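Local coordinates for protein cellulase (Uncultured bacterium, PDB 3WX5) that probably hydrolyses internal beta-1,4-glucosidic bonds of cellulose as a glycoside hydrolase family 12 endoglucanase, at residues A120-W125 and T193-K198; E99-L104 and A199-A204; I79-H84 and S92-R97. One frame throughout, in Å; residues are numbered along the deposited sequence.

Contact 1 (A120-W125 and T193-K198)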
loop_
_atom_site.group_PDB
_atom_site.type_symbol
_atom_site.label_atom_id
_atom_site.label_comp_id
_atom_site.label_asym_id
_atom_site.label_seq_id
_atom_site.Cartn_x
_atom_site.Cartn_y
_atom_site.Cartn_z
ATOM N N ALA A 120 -0.511 -8.059 -4.344
ATOM C CA ALA A 120 -0.270 -6.707 -4.861
ATOM C C ALA A 120 -1.403 -5.860 -4.311
ATOM O O ALA A 120 -2.568 -6.205 -4.498
ATOM C CB ALA A 120 -0.319 -6.715 -6.419
ATOM N N ALA A 121 -1.069 -4.828 -3.533
ATOM C CA ALA A 121 -2.053 -4.230 -2.639
ATOM C C ALA A 121 -1.708 -2.792 -2.288
ATOM O O ALA A 121 -0.548 -2.473 -2.023
ATOM C CB ALA A 121 -2.217 -5.064 -1.365
ATOM N N TYR A 122 -2.724 -1.934 -2.287
ATOM C CA TYR A 122 -2.592 -0.597 -1.683
ATOM C C TYR A 122 -2.545 -0.781 -0.154
ATOM O O TYR A 122 -3.104 -1.742 0.377
ATOM C CB TYR A 122 -3.818 0.231 -2.049
ATOM C CG TYR A 122 -3.735 0.862 -3.419
ATOM C CD1 TYR A 122 -4.070 0.143 -4.568
ATOM C CD2 TYR A 122 -3.249 2.144 -3.568
ATOM C CE1 TYR A 122 -3.992 0.735 -5.818
ATOM C CE2 TYR A 122 -3.188 2.747 -4.802
ATOM C CZ TYR A 122 -3.524 2.026 -5.927
ATOM O OH TYR A 122 -3.455 2.613 -7.178
ATOM N N ASP A 123 -1.970 0.193 0.537
ATOM C CA ASP A 123 -1.876 0.197 2.000
ATOM C C ASP A 123 -1.995 1.669 2.386
ATOM O O ASP A 123 -1.167 2.474 1.956
ATOM C CB ASP A 123 -0.482 -0.372 2.401
ATOM C CG ASP A 123 -0.456 -0.902 3.821
ATOM O OD1 ASP A 123 -1.549 -1.118 4.343
ATOM O OD2 ASP A 123 0.636 -1.166 4.394
ATOM N N LEU A 124 -3.102 2.052 3.033
ATOM C CA LEU A 124 -3.272 3.448 3.457
ATOM C C LEU A 124 -3.261 3.501 4.979
ATOM O O LEU A 124 -3.904 2.674 5.637
ATOM C CB LEU A 124 -4.623 3.997 2.954
ATOM C CG LEU A 124 -4.732 4.407 1.477
ATOM C CD1 LEU A 124 -4.576 3.216 0.561
ATOM C CD2 LEU A 124 -6.097 5.073 1.228
ATOM N N TRP A 125 -2.674 4.567 5.535
ATOM C CA TRP A 125 -2.411 4.605 6.967
ATOM C C TRP A 125 -3.117 5.837 7.539
ATOM O O TRP A 125 -3.022 6.931 6.975
ATOM C CB TRP A 125 -0.891 4.684 7.255
ATOM C CG TRP A 125 -0.175 3.373 7.109
ATOM C CD1 TRP A 125 0.675 3.000 6.099
ATOM C CD2 TRP A 125 -0.272 2.245 7.988
ATOM N NE1 TRP A 125 1.134 1.723 6.325
ATOM C CE2 TRP A 125 0.521 1.215 7.439
ATOM C CE3 TRP A 125 -0.936 2.016 9.197
ATOM C CZ2 TRP A 125 0.727 -0.009 8.100
ATOM C CZ3 TRP A 125 -0.775 0.775 9.826
ATOM C CH2 TRP A 125 -0.012 -0.248 9.228
ATOM N N THR A 193 -7.239 2.075 -13.090
ATOM C CA THR A 193 -7.210 3.419 -13.657
ATOM C C THR A 193 -8.251 4.270 -12.941
ATOM O O THR A 193 -9.450 3.917 -12.918
ATOM C CB THR A 193 -7.547 3.371 -15.169
ATOM O OG1 THR A 193 -6.599 2.514 -15.812
ATOM C CG2 THR A 193 -7.461 4.772 -15.783
ATOM N N GLN A 194 -7.766 5.325 -12.287
ATOM C CA GLN A 194 -8.596 6.229 -11.507
ATOM C C GLN A 194 -9.441 5.463 -10.490
ATOM O O GLN A 194 -10.652 5.723 -10.315
ATOM C CB GLN A 194 -9.475 7.081 -12.447
ATOM C CG GLN A 194 -8.629 7.943 -13.427
ATOM C CD GLN A 194 -9.453 8.578 -14.542
ATOM O OE1 GLN A 194 -9.085 8.513 -15.716
ATOM N NE2 GLN A 194 -10.592 9.117 -14.191
ATOM N N LEU A 195 -8.769 4.600 -9.733
ATOM C CA LEU A 195 -9.445 3.846 -8.692
ATOM C C LEU A 195 -9.878 4.818 -7.632
ATOM O O LEU A 195 -9.074 5.659 -7.197
ATOM C CB LEU A 195 -8.510 2.790 -8.088
ATOM C CG LEU A 195 -9.187 1.870 -7.060
ATOM C CD1 LEU A 195 -10.281 0.956 -7.719
ATOM C CD2 LEU A 195 -8.138 1.032 -6.376
ATOM N N ASP A 196 -11.160 4.766 -7.262
ATOM C CA ASP A 196 -11.693 5.690 -6.267
ATOM C C ASP A 196 -11.351 5.226 -4.848
ATOM O O ASP A 196 -12.084 4.428 -4.254
ATOM C CB ASP A 196 -13.207 5.831 -6.443
ATOM C CG ASP A 196 -13.827 6.824 -5.480
ATOM O OD1 ASP A 196 -13.127 7.363 -4.584
ATOM O OD2 ASP A 196 -15.038 7.094 -5.641
ATOM N N LEU A 197 -10.211 5.678 -4.329
ATOM C CA LEU A 197 -9.774 5.265 -2.989
ATOM C C LEU A 197 -10.743 5.791 -1.899
ATOM O O LEU A 197 -10.878 5.163 -0.846
ATOM C CB LEU A 197 -8.346 5.760 -2.696
ATOM C CG LEU A 197 -7.272 5.248 -3.676
ATOM C CD1 LEU A 197 -5.871 5.670 -3.265
ATOM C CD2 LEU A 197 -7.377 3.707 -3.827
ATOM N N LYS A 198 -11.357 6.954 -2.122
ATOM C CA LYS A 198 -12.262 7.537 -1.115
ATOM C C LYS A 198 -13.464 6.606 -0.885
ATOM O O LYS A 198 -13.987 6.523 0.217
ATOM C CB LYS A 198 -12.755 8.916 -1.592
ATOM C CG LYS A 198 -13.572 9.731 -0.574
ATOM C CD LYS A 198 -12.763 10.013 0.685
ATOM C CE LYS A 198 -13.509 10.860 1.740
ATOM N NZ LYS A 198 -14.949 11.197 1.461
#
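Y122 reaches from its strand toward L195 and L197, and Y122 and L197 give the two largest shares of the 163 Å² buried between A120-W125 and T193-K198. The closest approach is Y122 CE1 to L195 CD2, 4.2 Å. Here the methyl comes in obliquely to the ring, and the two side chains slide past each other in opposite directions. L197 uses both of its branches: CD2 lies over one ring face, while CD1 comes to 4.3 Å from CE2 of Y122. L195 gets there by a chi1 of -175°, which puts CG opposite its backbone N and brings CD2, one of its two methyls, to the tyrosine. The phenol end is satisfied by another strand, through a hydrogen bond between Y122 OH and S106 OG. L124 contributes more loosely, its CD2 standing 4.5 Å from L197 CD1.

All of these touching groups are buried, and they meet through carbon atoms at van der Waals distance, with no polar bond between the two segments. The outer side is different: T193 and Q194 are exposed where the chain turns its corner, and D196 and K198 are partly so. D196 is the N-cap of helix 197-206, its OD1 accepting from A199 N, and K198 NZ makes a salt bridge with D202.

The contact thus spans the two sheets of a beta sandwich, consistent with the jelly roll of this family. Strand 117-127 lies between 140-149 and 215-225 in one sheet; 191-196 edges the other beside 101-111. L197, just after the N-cap D196, also packs on L104, I144 and V219, so it is wedged between strands of both layers.

Contact 2 (E99-L104 and A199-A204)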
loop_
_atom_site.group_PDB
_atom_site.type_symbol
_atom_site.label_atom_id
_atom_site.label_comp_id
_atom_site.label_asym_id
_atom_site.label_seq_id
_atom_site.Cartn_x
_atom_site.Cartn_y
_atom_site.Cartn_z
ATOM N N GLU A 99 -12.547 13.498 7.197
ATOM C CA GLU A 99 -13.776 14.265 6.915
ATOM C C GLU A 99 -13.473 15.470 5.978
ATOM O O GLU A 99 -14.386 16.059 5.395
ATOM C CB GLU A 99 -14.395 14.745 8.239
ATOM C CG GLU A 99 -13.466 15.677 9.008
ATOM C CD GLU A 99 -14.026 16.150 10.363
ATOM O OE1 GLU A 99 -15.258 16.039 10.619
ATOM O OE2 GLU A 99 -13.222 16.672 11.160
ATOM N N ALA A 100 -12.191 15.810 5.854
ATOM C CA ALA A 100 -11.724 16.948 5.062
ATOM C C ALA A 100 -11.180 16.511 3.681
ATOM O O ALA A 100 -10.666 17.319 2.919
ATOM C CB ALA A 100 -10.665 17.712 5.832
ATOM N N ILE A 101 -11.330 15.235 3.344
ATOM C CA ILE A 101 -10.984 14.781 1.990
ATOM C C ILE A 101 -12.205 14.930 1.076
ATOM O O ILE A 101 -13.275 14.424 1.418
ATOM C CB ILE A 101 -10.567 13.298 1.987
ATOM C CG1 ILE A 101 -9.336 13.080 2.890
ATOM C CG2 ILE A 101 -10.315 12.799 0.547
ATOM C CD1 ILE A 101 -8.972 11.586 3.073
ATOM N N SER A 102 -12.051 15.583 -0.079
ATOM C CA SER A 102 -13.142 15.599 -1.080
ATOM C C SER A 102 -13.051 14.445 -2.067
ATOM O O SER A 102 -14.035 13.754 -2.294
ATOM C CB SER A 102 -13.245 16.918 -1.852
ATOM O OG SER A 102 -12.046 17.190 -2.551
ATOM N N ARG A 103 -11.861 14.226 -2.624
ATOM C CA ARG A 103 -11.653 13.162 -3.620
ATOM C C ARG A 103 -10.280 12.523 -3.441
ATOM O O ARG A 103 -9.294 13.211 -3.164
ATOM C CB ARG A 103 -11.748 13.713 -5.048
ATOM C CG ARG A 103 -13.180 14.033 -5.505
ATOM C CD ARG A 103 -13.196 14.726 -6.900
ATOM N NE ARG A 103 -12.973 16.180 -6.815
ATOM C CZ ARG A 103 -12.887 17.011 -7.858
ATOM N NH1 ARG A 103 -12.982 16.551 -9.101
ATOM N NH2 ARG A 103 -12.682 18.312 -7.661
ATOM N N LEU A 104 -10.187 11.254 -3.821
ATOM C CA LEU A 104 -8.907 10.569 -3.795
ATOM C C LEU A 104 -8.911 9.421 -4.772
ATOM O O LEU A 104 -9.714 8.498 -4.649
ATOM C CB LEU A 104 -8.616 10.059 -2.389
ATOM C CG LEU A 104 -7.274 9.330 -2.269
ATOM C CD1 LEU A 104 -6.074 10.272 -2.630
ATOM C CD2 LEU A 104 -7.110 8.725 -0.835
ATOM N N ALA A 199 -13.868 5.876 -1.919
ATOM C CA ALA A 199 -15.016 4.945 -1.751
ATOM C C ALA A 199 -14.700 3.945 -0.642
ATOM O O ALA A 199 -15.561 3.647 0.206
ATOM C CB ALA A 199 -15.335 4.219 -3.053
ATOM N N PHE A 200 -13.471 3.414 -0.632
ATOM C CA PHE A 200 -13.078 2.460 0.419
ATOM C C PHE A 200 -13.019 3.106 1.782
ATOM O O PHE A 200 -13.447 2.527 2.778
ATOM C CB PHE A 200 -11.721 1.803 0.082
ATOM C CG PHE A 200 -11.722 1.068 -1.221
ATOM C CD1 PHE A 200 -11.459 1.739 -2.409
ATOM C CD2 PHE A 200 -12.190 -0.256 -1.287
ATOM C CE1 PHE A 200 -11.549 1.116 -3.646
ATOM C CE2 PHE A 200 -12.207 -0.919 -2.511
ATOM C CZ PHE A 200 -11.893 -0.227 -3.702
ATOM N N ILE A 201 -12.387 4.275 1.845
ATOM C CA ILE A 201 -12.379 5.032 3.054
ATOM C C ILE A 201 -13.769 5.261 3.639
ATOM O O ILE A 201 -13.999 4.986 4.822
ATOM C CB ILE A 201 -11.661 6.390 2.860
ATOM C CG1 ILE A 201 -10.215 6.129 2.417
ATOM C CG2 ILE A 201 -11.723 7.162 4.156
ATOM C CD1 ILE A 201 -9.352 7.435 2.168
ATOM N N ASP A 202 -14.718 5.690 2.804
ATOM C CA ASP A 202 -16.065 6.001 3.284
ATOM C C ASP A 202 -16.787 4.728 3.730
ATOM O O ASP A 202 -17.584 4.772 4.659
ATOM C CB ASP A 202 -16.894 6.717 2.194
ATOM C CG ASP A 202 -16.512 8.195 2.027
ATOM O OD1 ASP A 202 -15.642 8.686 2.784
ATOM O OD2 ASP A 202 -17.013 8.838 1.074
ATOM N N ASP A 203 -16.481 3.592 3.096
ATOM C CA ASP A 203 -17.099 2.322 3.526
ATOM C C ASP A 203 -16.563 1.938 4.904
ATOM O O ASP A 203 -17.319 1.550 5.803
ATOM C CB ASP A 203 -16.826 1.213 2.500
ATOM C CG ASP A 203 -17.358 -0.138 2.949
ATOM O OD1 ASP A 203 -18.578 -0.407 2.769
ATOM O OD2 ASP A 203 -16.581 -0.900 3.563
ATOM N N ALA A 204 -15.242 2.044 5.076
ATOM C CA ALA A 204 -14.638 1.778 6.386
ATOM C C ALA A 204 -15.187 2.709 7.482
ATOM O O ALA A 204 -15.442 2.263 8.615
ATOM C CB ALA A 204 -13.111 1.910 6.295
#
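I201 CD1 is the single atom on which this contact turns, meeting one methyl from each of two residues of E99-L104. L104 CD2 is 4.0 Å from I201 CD1, and the two side chains cross at about a right angle. I101 CD1 lies a little farther off, 4.3 Å from I201 CD1. The isoleucine of the helix reaches both because its longer branch is fully extended, with CG1 anti to the carbonyl carbon (chi1 -60°) and CD1 continuing straight on (chi2 180°).

One step out, L104 is backed by V239 and L241 and I101 by L241, all on strand 233-243, while I201 also touches V98. The strand can turn both I101 and L104 toward the helix, although they are three residues apart, because S102 and R103 together face T242 in a classic beta bulge. S102 OG bonds to T242 O and helps hold that bulge. On the helix, the backbone bond D203 N to A199 O (3.0 Å) spans I201 and belongs to the regular coil that carries it, and F200 meets W169 and Y183 edge to face.

Only 89 Å² is buried between the segments, and the close contacts are methyl to methyl. Such chemistry carries no directional bond and no charge, so the fit rests on shape and on exclusion of water, while the orientation of the helix is probably set in large part by its other neighbours, such as the rings around F200.

Contact 3 (I79-H84 and S92-R97)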
loop_
_atom_site.group_PDB
_atom_site.type_symbol
_atom_site.label_atom_id
_atom_site.label_comp_id
_atom_site.label_asym_id
_atom_site.label_seq_id
_atom_site.Cartn_x
_atom_site.Cartn_y
_atom_site.Cartn_z
ATOM N N ILE A 79 5.569 2.039 -3.144
ATOM C CA ILE A 79 5.720 3.431 -3.515
ATOM C C ILE A 79 4.586 4.193 -2.818
ATOM O O ILE A 79 3.514 3.628 -2.568
ATOM C CB ILE A 79 5.654 3.637 -5.053
ATOM C CG1 ILE A 79 5.795 5.121 -5.409
ATOM C CG2 ILE A 79 4.408 2.954 -5.702
ATOM C CD1 ILE A 79 6.193 5.367 -6.897
ATOM N N TYR A 80 4.854 5.429 -2.417
ATOM C CA TYR A 80 3.839 6.168 -1.670
ATOM C C TYR A 80 3.841 7.664 -1.909
ATOM O O TYR A 80 4.879 8.274 -2.234
ATOM C CB TYR A 80 3.897 5.844 -0.161
ATOM C CG TYR A 80 5.081 6.399 0.596
ATOM C CD1 TYR A 80 5.005 7.639 1.226
ATOM C CD2 TYR A 80 6.205 5.610 0.842
ATOM C CE1 TYR A 80 6.087 8.142 1.964
ATOM C CE2 TYR A 80 7.275 6.086 1.609
ATOM C CZ TYR A 80 7.209 7.358 2.160
ATOM O OH TYR A 80 8.252 7.832 2.935
ATOM N N LEU A 81 2.666 8.242 -1.658
ATOM C CA LEU A 81 2.482 9.663 -1.440
ATOM C C LEU A 81 2.139 9.889 0.027
ATOM O O LEU A 81 1.384 9.112 0.617
ATOM C CB LEU A 81 1.308 10.141 -2.293
ATOM C CG LEU A 81 1.051 11.641 -2.113
ATOM C CD1 LEU A 81 1.507 12.423 -3.312
ATOM C CD2 LEU A 81 -0.426 11.851 -1.844
ATOM N N GLY A 82 2.719 10.925 0.629
ATOM C CA GLY A 82 2.414 11.253 2.014
ATOM C C GLY A 82 3.556 10.921 2.979
ATOM O O GLY A 82 4.736 11.059 2.626
ATOM N N CYS A 83 3.184 10.524 4.197
ATOM C CA CYS A 83 4.098 10.367 5.327
ATOM C C CYS A 83 4.041 8.939 5.877
ATOM O O CYS A 83 3.033 8.523 6.457
ATOM C CB CYS A 83 3.765 11.367 6.443
ATOM S SG CYS A 83 3.740 13.130 5.914
ATOM N N HIS A 84 5.133 8.209 5.653
ATOM C CA HIS A 84 5.316 6.836 6.079
ATOM C C HIS A 84 6.247 6.815 7.288
ATOM O O HIS A 84 7.454 7.039 7.142
ATOM C CB HIS A 84 5.951 6.054 4.908
ATOM C CG HIS A 84 6.209 4.616 5.202
ATOM N ND1 HIS A 84 5.263 3.631 4.993
ATOM C CD2 HIS A 84 7.315 3.987 5.669
ATOM C CE1 HIS A 84 5.751 2.469 5.393
ATOM N NE2 HIS A 84 7.003 2.654 5.785
ATOM N N SER A 92 2.750 16.823 -0.352
ATOM C CA SER A 92 1.797 15.717 -0.582
ATOM C C SER A 92 0.345 16.117 -0.335
ATOM O O SER A 92 -0.589 15.493 -0.870
ATOM C CB SER A 92 2.138 14.521 0.305
ATOM O OG SER A 92 1.787 14.791 1.655
ATOM N N GLY A 93 0.157 17.177 0.451
ATOM C CA GLY A 93 -1.176 17.546 0.926
ATOM C C GLY A 93 -1.667 16.702 2.093
ATOM O O GLY A 93 -2.810 16.859 2.541
ATOM N N LEU A 94 -0.825 15.781 2.559
ATOM C CA LEU A 94 -1.131 14.996 3.757
ATOM C C LEU A 94 -0.190 15.372 4.908
ATOM O O LEU A 94 0.901 15.888 4.664
ATOM C CB LEU A 94 -1.049 13.491 3.454
ATOM C CG LEU A 94 -1.901 12.976 2.285
ATOM C CD1 LEU A 94 -1.449 11.534 1.925
ATOM C CD2 LEU A 94 -3.390 12.994 2.641
ATOM N N PRO A 95 -0.591 15.092 6.160
ATOM C CA PRO A 95 -1.830 14.400 6.487
ATOM C C PRO A 95 -3.051 15.325 6.385
ATOM O O PRO A 95 -2.928 16.553 6.461
ATOM C CB PRO A 95 -1.609 13.933 7.933
ATOM C CG PRO A 95 -0.646 14.897 8.496
ATOM C CD PRO A 95 0.278 15.250 7.346
ATOM N N LEU A 96 -4.207 14.727 6.142
ATOM C CA LEU A 96 -5.449 15.459 5.946
ATOM C C LEU A 96 -6.541 14.642 6.604
ATOM O O LEU A 96 -6.578 13.410 6.454
ATOM C CB LEU A 96 -5.748 15.586 4.460
ATOM C CG LEU A 96 -7.050 16.315 4.109
ATOM C CD1 LEU A 96 -6.947 17.801 4.501
ATOM C CD2 LEU A 96 -7.339 16.186 2.614
ATOM N N ARG A 97 -7.425 15.309 7.340
ATOM C CA ARG A 97 -8.457 14.588 8.064
ATOM C C ARG A 97 -9.378 13.872 7.086
ATOM O O ARG A 97 -9.730 14.422 6.041
ATOM C CB ARG A 97 -9.267 15.563 8.921
ATOM C CG ARG A 97 -9.255 15.163 10.346
ATOM C CD ARG A 97 -9.725 16.255 11.268
ATOM N NE ARG A 97 -9.429 15.865 12.642
ATOM C CZ ARG A 97 -9.345 16.732 13.634
ATOM N NH1 ARG A 97 -9.591 18.008 13.383
ATOM N NH2 ARG A 97 -9.043 16.321 14.862
#
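S92 packs against G82 and L81, and its short side chain can be followed atom by atom. CB rests on the glycine backbone, 3.7 Å from G82 CA, and, on the same general side, lies 3.9 Å from L81 CG. At the tip, OG sits between the backbone N and the carbonyl carbon (chi1 73°), which brings it back over its own chain. There it accepts from L94 N at 2.9 Å with an N-H...O angle of 158°, the bond that defines an ST turn; the same OG is 3.6 Å from G82 CA. Replacing S92 by alanine would keep the CB contact, but L94 N would probably lose its acceptor and the turn through G93 is likely to shift.

L81 completes this side. Its CD2 lies 3.8 Å from S92 O and 3.9 Å from L94 CD1, the two leucines crossing at about a right angle. L94 CD1 also lies over G82, where a side-chain carbon would collide with it; the backbone angles of G82 independently call for glycine. Farther along, C83 SG, in a disulfide with C88, approaches P95 CD at 4.3 Å. P95 follows a cis peptide bond.

Both segments have a part paired with strand 215-225. Strand 78-80 runs between it and 36-39, and L81 and C83 still make backbone hydrogen bonds with V219 and H217; the chain then leaves through the small 83-84/87-88 hairpin, and strand 96-97 takes up pairing with 215-225 farther along. L94 meanwhile packs on L241 of strand 233-243 in the facing sheet.

How the contacts relate
From the N terminus, contact 3 comes first, closing a short loop between 79-84 and 92-97 that is complete before the others begin. Two residues later 99-104 opens contact 2, and 120-125 then opens contact 1. The order of closing is reversed: 193-198 completes contact 1, and 199-204 at once completes contact 2, so the former lies wholly within the latter and no loops cross. Helix 197-206 serves both, and L197 CB approaches L104 O at 3.6 Å. I101 CG1 joins contact 2 to contact 3 at L96 CD2, 3.7 Å away. Together they tie the helix, the two facing sheets and the disulfide hairpin region.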